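Local structure of integral membrane indolylacetylinositol arabinosyltransferase EmbC (Mycolicibacterium smegmatis, 7BVE) at residues 845-850 / 922-927; 876-881 / 893-898; 71-76 / 193-198. The protein probably polymerises arabinose into the arabinan of the mycobacterial cell wall, acting as a membrane-embedded arabinosyltransferase. All coordinates share one frame; numbering follows the deposited sequence.

Interaction 1 (845-850 / 922-927)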
loop_
_atom_site.group_PDB
_atom_site.type_symbol
_atom_site.label_atom_id
_atom_site.label_comp_id
_atom_site.label_asym_id
_atom_site.label_seq_id
_atom_site.Cartn_x
_atom_site.Cartn_y
_atom_site.Cartn_z
ATOM N N VAL A 845 -17.843 -28.879 33.662
ATOM C CA VAL A 845 -18.834 -28.011 34.291
ATOM C C VAL A 845 -18.360 -27.688 35.698
ATOM O O VAL A 845 -18.140 -28.594 36.508
ATOM C CB VAL A 845 -20.240 -28.646 34.336
ATOM C CG1 VAL A 845 -21.160 -27.847 35.250
ATOM C CG2 VAL A 845 -20.848 -28.709 32.941
ATOM N N LEU A 846 -18.210 -26.399 35.988
ATOM C CA LEU A 846 -17.772 -25.923 37.289
ATOM C C LEU A 846 -18.884 -25.128 37.961
ATOM O O LEU A 846 -19.572 -24.328 37.323
ATOM C CB LEU A 846 -16.508 -25.072 37.150
ATOM C CG LEU A 846 -15.897 -24.512 38.429
ATOM C CD1 LEU A 846 -15.656 -25.636 39.385
ATOM C CD2 LEU A 846 -14.593 -23.826 38.107
ATOM N N ARG A 847 -19.060 -25.367 39.256
ATOM C CA ARG A 847 -20.107 -24.702 40.026
ATOM C C ARG A 847 -19.571 -24.461 41.427
ATOM O O ARG A 847 -19.222 -25.413 42.126
ATOM C CB ARG A 847 -21.371 -25.546 40.053
ATOM C CG ARG A 847 -22.539 -24.890 40.739
ATOM C CD ARG A 847 -23.767 -25.767 40.659
ATOM N NE ARG A 847 -24.189 -25.961 39.277
ATOM C CZ ARG A 847 -24.195 -27.133 38.652
ATOM N NH1 ARG A 847 -24.596 -27.204 37.390
ATOM N NH2 ARG A 847 -23.812 -28.233 39.287
ATOM N N SER A 848 -19.525 -23.201 41.843
ATOM C CA SER A 848 -18.762 -22.819 43.019
ATOM C C SER A 848 -19.575 -22.994 44.298
ATOM O O SER A 848 -20.633 -23.626 44.322
ATOM C CB SER A 848 -18.283 -21.378 42.885
ATOM O OG SER A 848 -17.602 -20.972 44.051
ATOM N N ALA A 849 -19.042 -22.441 45.384
ATOM C CA ALA A 849 -19.748 -22.360 46.654
ATOM C C ALA A 849 -20.497 -21.033 46.726
ATOM O O ALA A 849 -20.453 -20.218 45.802
ATOM C CB ALA A 849 -18.775 -22.512 47.818
ATOM N N TRP A 850 -21.187 -20.790 47.832
ATOM C CA TRP A 850 -21.893 -19.532 48.025
ATOM C C TRP A 850 -20.964 -18.548 48.721
ATOM O O TRP A 850 -20.384 -18.870 49.761
ATOM C CB TRP A 850 -23.169 -19.739 48.835
ATOM C CG TRP A 850 -24.198 -20.531 48.105
ATOM C CD1 TRP A 850 -24.493 -21.844 48.287
ATOM C CD2 TRP A 850 -25.052 -20.069 47.051
ATOM N NE1 TRP A 850 -25.491 -22.227 47.425
ATOM C CE2 TRP A 850 -25.849 -21.153 46.655
ATOM C CE3 TRP A 850 -25.226 -18.839 46.412
ATOM C CZ2 TRP A 850 -26.800 -21.047 45.649
ATOM C CZ3 TRP A 850 -26.170 -18.739 45.414
ATOM C CH2 TRP A 850 -26.944 -19.833 45.042
ATOM N N GLN A 922 -25.953 -13.620 48.444
ATOM C CA GLN A 922 -24.970 -14.667 48.215
ATOM C C GLN A 922 -24.853 -14.911 46.720
ATOM O O GLN A 922 -25.867 -14.958 46.022
ATOM C CB GLN A 922 -25.372 -15.960 48.926
ATOM C CG GLN A 922 -25.517 -15.813 50.426
ATOM C CD GLN A 922 -25.978 -17.073 51.091
ATOM O OE1 GLN A 922 -26.166 -18.093 50.439
ATOM N NE2 GLN A 922 -26.193 -17.007 52.397
ATOM N N ILE A 923 -23.626 -15.056 46.225
ATOM C CA ILE A 923 -23.393 -15.314 44.812
ATOM C C ILE A 923 -22.646 -16.636 44.654
ATOM O O ILE A 923 -22.192 -17.243 45.623
ATOM C CB ILE A 923 -22.627 -14.176 44.116
ATOM C CG1 ILE A 923 -21.236 -14.019 44.708
ATOM C CG2 ILE A 923 -23.372 -12.880 44.233
ATOM C CD1 ILE A 923 -20.360 -13.092 43.921
ATOM N N ARG A 924 -22.505 -17.063 43.400
ATOM C CA ARG A 924 -21.910 -18.355 43.087
ATOM C C ARG A 924 -21.452 -18.338 41.639
ATOM O O ARG A 924 -22.174 -17.845 40.771
ATOM C CB ARG A 924 -22.918 -19.484 43.323
ATOM C CG ARG A 924 -22.348 -20.876 43.158
ATOM C CD ARG A 924 -23.344 -21.950 43.551
ATOM N NE ARG A 924 -24.439 -22.096 42.608
ATOM C CZ ARG A 924 -25.495 -22.877 42.814
ATOM N NH1 ARG A 924 -25.605 -23.577 43.930
ATOM N NH2 ARG A 924 -26.455 -22.951 41.900
ATOM N N LEU A 925 -20.254 -18.830 41.392
ATOM C CA LEU A 925 -19.716 -18.832 40.015
ATOM C C LEU A 925 -20.286 -20.032 39.266
ATOM O O LEU A 925 -20.794 -20.932 39.899
ATOM C CB LEU A 925 -18.193 -18.908 40.078
ATOM C CG LEU A 925 -17.457 -17.596 40.313
ATOM C CD1 LEU A 925 -16.122 -17.841 40.966
ATOM C CD2 LEU A 925 -17.244 -16.886 39.008
ATOM N N VAL A 926 -20.142 -20.054 37.952
ATOM C CA VAL A 926 -20.699 -21.145 37.117
ATOM C C VAL A 926 -19.868 -21.150 35.842
ATOM O O VAL A 926 -19.622 -20.077 35.376
ATOM C CB VAL A 926 -22.144 -20.783 36.762
ATOM C CG1 VAL A 926 -22.503 -21.272 35.380
ATOM C CG2 VAL A 926 -23.172 -21.217 37.785
ATOM N N ALA A 927 -19.413 -22.295 35.333
ATOM C CA ALA A 927 -18.653 -22.297 34.058
ATOM C C ALA A 927 -18.888 -23.583 33.239
ATOM O O ALA A 927 -19.242 -24.622 33.828
ATOM C CB ALA A 927 -17.201 -22.063 34.321
#

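Interaction 2 (876-881 / 893-898)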
loop_
_atom_site.group_PDB
_atom_site.type_symbol
_atom_site.label_atom_id
_atom_site.label_comp_id
_atom_site.label_asym_id
_atom_site.label_seq_id
_atom_site.Cartn_x
_atom_site.Cartn_y
_atom_site.Cartn_z
ATOM N N VAL A 876 -18.835 -17.931 31.363
ATOM C CA VAL A 876 -18.734 -17.744 32.806
ATOM C C VAL A 876 -19.846 -16.807 33.247
ATOM O O VAL A 876 -20.048 -15.747 32.644
ATOM C CB VAL A 876 -17.355 -17.179 33.192
ATOM C CG1 VAL A 876 -17.210 -17.110 34.699
ATOM C CG2 VAL A 876 -16.248 -17.995 32.570
ATOM N N GLU A 877 -20.586 -17.198 34.284
ATOM C CA GLU A 877 -21.711 -16.406 34.758
ATOM C C GLU A 877 -21.684 -16.329 36.276
ATOM O O GLU A 877 -20.936 -17.043 36.941
ATOM C CB GLU A 877 -23.051 -16.992 34.302
ATOM C CG GLU A 877 -23.260 -16.974 32.803
ATOM C CD GLU A 877 -24.596 -17.540 32.402
ATOM O OE1 GLU A 877 -25.336 -17.994 33.299
ATOM O OE2 GLU A 877 -24.898 -17.544 31.191
ATOM N N VAL A 878 -22.511 -15.441 36.816
ATOM C CA VAL A 878 -22.699 -15.289 38.252
ATOM C C VAL A 878 -24.119 -15.736 38.556
ATOM O O VAL A 878 -25.018 -15.532 37.738
ATOM C CB VAL A 878 -22.456 -13.828 38.703
ATOM C CG1 VAL A 878 -22.581 -13.654 40.212
ATOM C CG2 VAL A 878 -21.104 -13.371 38.268
ATOM N N GLN A 879 -24.324 -16.374 39.701
ATOM C CA GLN A 879 -25.641 -16.869 40.078
ATOM C C GLN A 879 -25.949 -16.352 41.480
ATOM O O GLN A 879 -25.503 -16.940 42.467
ATOM C CB GLN A 879 -25.650 -18.388 40.006
ATOM C CG GLN A 879 -27.001 -19.058 39.994
ATOM C CD GLN A 879 -26.851 -20.548 39.806
ATOM O OE1 GLN A 879 -25.745 -21.076 39.856
ATOM N NE2 GLN A 879 -27.955 -21.231 39.545
ATOM N N TRP A 880 -26.704 -15.259 41.579
ATOM C CA TRP A 880 -26.951 -14.672 42.887
ATOM C C TRP A 880 -28.241 -15.203 43.492
ATOM O O TRP A 880 -29.148 -15.643 42.791
ATOM C CB TRP A 880 -27.033 -13.148 42.816
ATOM C CG TRP A 880 -28.213 -12.598 42.077
ATOM C CD1 TRP A 880 -29.460 -12.332 42.578
ATOM C CD2 TRP A 880 -28.246 -12.205 40.709
ATOM N NE1 TRP A 880 -30.267 -11.824 41.594
ATOM C CE2 TRP A 880 -29.544 -11.736 40.433
ATOM C CE3 TRP A 880 -27.304 -12.216 39.683
ATOM C CZ2 TRP A 880 -29.919 -11.275 39.172
ATOM C CZ3 TRP A 880 -27.672 -11.761 38.443
ATOM C CH2 TRP A 880 -28.969 -11.297 38.190
ATOM N N ALA A 881 -28.338 -15.095 44.813
ATOM C CA ALA A 881 -29.527 -15.532 45.527
ATOM C C ALA A 881 -29.601 -14.801 46.856
ATOM O O ALA A 881 -28.658 -14.121 47.265
ATOM C CB ALA A 881 -29.522 -17.045 45.755
ATOM N N GLY A 893 -31.025 -15.762 39.646
ATOM C CA GLY A 893 -30.565 -14.716 38.755
ATOM C C GLY A 893 -29.267 -15.092 38.081
ATOM O O GLY A 893 -28.553 -16.003 38.505
ATOM N N SER A 894 -28.966 -14.357 37.009
ATOM C CA SER A 894 -27.772 -14.621 36.214
ATOM C C SER A 894 -27.336 -13.366 35.468
ATOM O O SER A 894 -28.123 -12.790 34.711
ATOM C CB SER A 894 -28.028 -15.759 35.223
ATOM O OG SER A 894 -26.887 -16.003 34.421
ATOM N N ILE A 895 -26.084 -12.950 35.679
ATOM C CA ILE A 895 -25.431 -11.942 34.850
ATOM C C ILE A 895 -24.161 -12.532 34.265
ATOM O O ILE A 895 -23.640 -13.542 34.745
ATOM C CB ILE A 895 -25.087 -10.643 35.611
ATOM C CG1 ILE A 895 -24.314 -10.960 36.896
ATOM C CG2 ILE A 895 -26.323 -9.782 35.812
ATOM C CD1 ILE A 895 -23.707 -9.754 37.569
ATOM N N THR A 896 -23.649 -11.876 33.236
ATOM C CA THR A 896 -22.501 -12.359 32.492
ATOM C C THR A 896 -21.369 -11.342 32.580
ATOM O O THR A 896 -21.595 -10.132 32.507
ATOM C CB THR A 896 -22.889 -12.603 31.033
ATOM O OG1 THR A 896 -24.060 -13.424 30.990
ATOM C CG2 THR A 896 -21.786 -13.324 30.291
ATOM N N PHE A 897 -20.148 -11.835 32.756
ATOM C CA PHE A 897 -18.988 -10.964 32.740
ATOM C C PHE A 897 -18.686 -10.479 31.332
ATOM O O PHE A 897 -18.972 -11.157 30.342
ATOM C CB PHE A 897 -17.757 -11.671 33.288
ATOM C CG PHE A 897 -17.799 -11.899 34.749
ATOM C CD1 PHE A 897 -17.663 -10.839 35.617
ATOM C CD2 PHE A 897 -17.914 -13.167 35.261
ATOM C CE1 PHE A 897 -17.684 -11.030 36.968
ATOM C CE2 PHE A 897 -17.924 -13.365 36.615
ATOM C CZ PHE A 897 -17.809 -12.288 37.470
ATOM N N GLY A 898 -18.091 -9.296 31.254
ATOM C CA GLY A 898 -17.543 -8.813 30.004
ATOM C C GLY A 898 -16.035 -8.784 30.089
ATOM O O GLY A 898 -15.480 -8.820 31.189
#

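Interaction 3 (71-76 / 193-198)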
loop_
_atom_site.group_PDB
_atom_site.type_symbol
_atom_site.label_atom_id
_atom_site.label_comp_id
_atom_site.label_asym_id
_atom_site.label_seq_id
_atom_site.Cartn_x
_atom_site.Cartn_y
_atom_site.Cartn_z
ATOM N N THR A 71 40.562 -2.690 35.695
ATOM C CA THR A 71 41.818 -3.346 36.059
ATOM C C THR A 71 41.611 -4.045 37.400
ATOM O O THR A 71 41.687 -3.403 38.444
ATOM C CB THR A 71 42.950 -2.331 36.133
ATOM O OG1 THR A 71 43.094 -1.684 34.865
ATOM C CG2 THR A 71 44.261 -3.000 36.490
ATOM N N VAL A 72 41.372 -5.351 37.367
ATOM C CA VAL A 72 41.051 -6.120 38.568
ATOM C C VAL A 72 42.295 -6.848 39.064
ATOM O O VAL A 72 43.004 -7.456 38.255
ATOM C CB VAL A 72 39.917 -7.115 38.282
ATOM C CG1 VAL A 72 39.595 -7.930 39.499
ATOM C CG2 VAL A 72 38.690 -6.389 37.802
ATOM N N PRO A 73 42.610 -6.827 40.361
ATOM C CA PRO A 73 43.725 -7.645 40.859
ATOM C C PRO A 73 43.397 -9.132 40.955
ATOM O O PRO A 73 42.345 -9.580 40.496
ATOM C CB PRO A 73 44.011 -7.040 42.237
ATOM C CG PRO A 73 42.739 -6.438 42.648
ATOM C CD PRO A 73 42.085 -5.932 41.401
ATOM N N CYS A 74 44.310 -9.913 41.537
ATOM C CA CYS A 74 44.151 -11.360 41.647
ATOM C C CYS A 74 43.296 -11.779 42.837
ATOM O O CYS A 74 42.379 -12.591 42.692
ATOM C CB CYS A 74 45.520 -12.028 41.753
ATOM S SG CYS A 74 46.497 -11.534 43.182
ATOM N N GLN A 75 43.592 -11.245 44.022
ATOM C CA GLN A 75 42.903 -11.648 45.240
ATOM C C GLN A 75 41.516 -11.039 45.380
ATOM O O GLN A 75 40.860 -11.286 46.397
ATOM C CB GLN A 75 43.747 -11.285 46.458
ATOM C CG GLN A 75 45.056 -12.037 46.536
ATOM C CD GLN A 75 44.855 -13.531 46.647
ATOM O OE1 GLN A 75 45.121 -14.276 45.706
ATOM N NE2 GLN A 75 44.382 -13.979 47.803
ATOM N N ALA A 76 41.062 -10.241 44.412
ATOM C CA ALA A 76 39.680 -9.784 44.417
ATOM C C ALA A 76 38.722 -10.942 44.183
ATOM O O ALA A 76 37.654 -11.003 44.798
ATOM C CB ALA A 76 39.481 -8.704 43.359
ATOM N N PRO A 193 35.267 -5.169 51.848
ATOM C CA PRO A 193 36.005 -3.952 51.488
ATOM C C PRO A 193 36.862 -4.207 50.255
ATOM O O PRO A 193 37.518 -5.244 50.147
ATOM C CB PRO A 193 36.869 -3.680 52.723
ATOM C CG PRO A 193 36.196 -4.419 53.827
ATOM C CD PRO A 193 35.631 -5.645 53.190
ATOM N N ALA A 194 36.858 -3.253 49.329
ATOM C CA ALA A 194 37.538 -3.447 48.056
ATOM C C ALA A 194 39.052 -3.368 48.239
ATOM O O ALA A 194 39.541 -2.552 49.024
ATOM C CB ALA A 194 37.079 -2.400 47.044
ATOM N N PRO A 195 39.816 -4.199 47.538
ATOM C CA PRO A 195 41.276 -4.178 47.668
ATOM C C PRO A 195 41.877 -3.025 46.874
ATOM O O PRO A 195 41.178 -2.214 46.275
ATOM C CB PRO A 195 41.693 -5.526 47.087
ATOM C CG PRO A 195 40.646 -5.828 46.094
ATOM C CD PRO A 195 39.368 -5.296 46.661
ATOM N N GLU A 196 43.205 -2.971 46.877
ATOM C CA GLU A 196 43.909 -1.953 46.115
ATOM C C GLU A 196 43.935 -2.325 44.638
ATOM O O GLU A 196 43.662 -3.463 44.251
ATOM C CB GLU A 196 45.325 -1.763 46.649
ATOM C CG GLU A 196 45.346 -1.253 48.075
ATOM C CD GLU A 196 44.736 0.129 48.213
ATOM O OE1 GLU A 196 44.895 0.956 47.290
ATOM O OE2 GLU A 196 44.082 0.384 49.245
ATOM N N GLY A 197 44.280 -1.348 43.807
ATOM C CA GLY A 197 43.949 -1.487 42.404
ATOM C C GLY A 197 42.451 -1.331 42.265
ATOM O O GLY A 197 41.832 -0.528 42.973
ATOM N N LEU A 198 41.862 -2.120 41.362
ATOM C CA LEU A 198 40.413 -2.227 41.160
ATOM C C LEU A 198 39.802 -0.865 40.829
ATOM O O LEU A 198 39.142 -0.229 41.645
ATOM C CB LEU A 198 39.729 -2.878 42.361
ATOM C CG LEU A 198 38.278 -3.301 42.167
ATOM C CD1 LEU A 198 38.156 -4.434 41.169
ATOM C CD2 LEU A 198 37.699 -3.673 43.501
#

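Interaction 1 (845-850 / 922-927)
Trp-850 and Arg-847 hold the guanidinium of Arg-924 between them along one side of an antiparallel strand pair, 845-847 with 925-927, in the sheet of the EmbC C-terminal domain, a domain related by sequence to galactose-binding domains. The aliphatic chain of Arg-847 covers one face of the group, its CD lying 4.0 Å above the guanidinium plane and over the centre. On the opposite face sits the rim of the Trp-850 indole, with CZ2 of Trp-850 3.3 Å from NH1 of Arg-924. Ring and guanidinium are turned 35° apart, a tilted overlap rather than a flat stack. Closer to the backbone, Arg-924 CB stands over the six-membered ring of Trp-850 in a CH-pi contact, 4.1 Å from its centroid. The Arg-924 chain starts with CG anti to the backbone N (chi1 -174°) and bends at chi3, which carries the guanidinium across the indole. Gln-879 then accepts a hydrogen bond from NH2, which probably steadies the group, and Asn-889 a weak one from NH1.

The Gln-922 and Trp-850 side chains cross at about a right angle, with Gln-922 OE1 3.8 Å from Trp-850 CB and the amide and ring planes 52° apart. On the other side of the sheet, Leu-846 and Ala-927 touch through their CB atoms. Their backbones form a hydrogen-bonded pair, and Ser-848 N adds a bond of 3.2 Å to Leu-925 O. Ser-848 faces Leu-925 but Trp-850 faces Arg-924, so segment 845-850 carries one extra residue, Ala-849, and Trp-850 CA lies 3.3 Å from Ile-923 O.

Interaction 2 (876-881 / 893-898)
The indole of Trp-880 lies with one face against the backbone of Gly-893 and Ser-894, while Ile-895 N sits at its edge. It lies at one end of a loosely bonded antiparallel pairing of strands 877-878 and 895-899, connected through helix 883-887, in the beta sheet of the C-terminal domain. Gly-893 CA makes a CH-pi contact 3.6 Å from the centroid of the six-membered ring of Trp-880; lacking a side chain, and with backbone angles (phi 161°) that suit glycine, it lets the ring lie directly on the backbone. CG of Trp-880, set between its backbone N and carbonyl carbon (chi1 67°), sends the ring across to segment 893-898, where CZ3 of Trp-880 meets Ile-895 CG2 at 3.6 Å.

At the other end, the Phe-897 ring receives Val-876 CG1 at its edge, near the ring plane. Val-878 CG2 meets the same ring obliquely, 3.6 Å from Phe-897 CZ. Leu-909 and Ala-911 of strand 907-912 also pack on Phe-897.

Between the rings, Val-878 N donates a nearly straight bond of 3.0 Å to Ile-895 O; the return bond from Ile-895 N is weak. Ser-894 OG donates to Glu-877 OE1 at 2.8 Å, approaching from above the carboxylate plane.

Interaction 3 (71-76 / 193-198)
Apolar contacts carry most of the meeting of Pro-73 with Pro-195 and Leu-198. The two proline rings cross obliquely and touch through their CG atoms at 4.1 Å. The CG of Pro-195 also meets Ala-76 CB at 4.1 Å, so it rests on both Pro-73 and Ala-76. The backbone O of Glu-196 packs against the ring of Pro-73, 3.5 Å from its CG. Leu-198 packs its CB on CD of Pro-73 at 4.0 Å, the two side chains crossing at about a right angle. With CG of Leu-198 anti to the backbone N (chi1 -168°), its CD1 comes 3.9 Å from Val-72 CG2; these two side chains lie alongside each other and point the same way. Trp-53 touches Ala-76, Pro-195 and Leu-198.

Both segments are loops of the concanavalin-like domain. Segment 71-76 leaves strand 67-71 and segment 193-198 leads towards strand 201-203, its neighbour inside the antiparallel sheet, and the contact lies just beyond the ends of these strands.

Polar contacts are few. Positive phi at Gly-197 and Leu-198 (71° and 58°) brings Leu-198 N round to face Thr-71 O, to which it gives a weak, strongly bent hydrogen bond of 3.2 Å. Leu-198 CA also lies 3.2 Å from Thr-71 O.

In the fold
Interactions 1 and 2 hold the same sheet of the C-terminal domain: strand 922-928 pairs with 845-847 on one side and with 877-878 on the other, and 895-899 follows. Their centres are 9 Å apart, and backbone bonds link Arg-924 with Gln-879 and Gln-922 with Ala-881. Each packs a tryptophan on the partner segment, against an arginine side chain in one and a glycine backbone in the other. Interaction 1 is the more buried, with seven of twelve touching residues; interactions 2 and 3 bury three of ten and three of eight and include exposed ones. Interaction 3, about 64 Å from interaction 1 between centres, joins loops of the concanavalin-like domain through proline and aliphatic contacts.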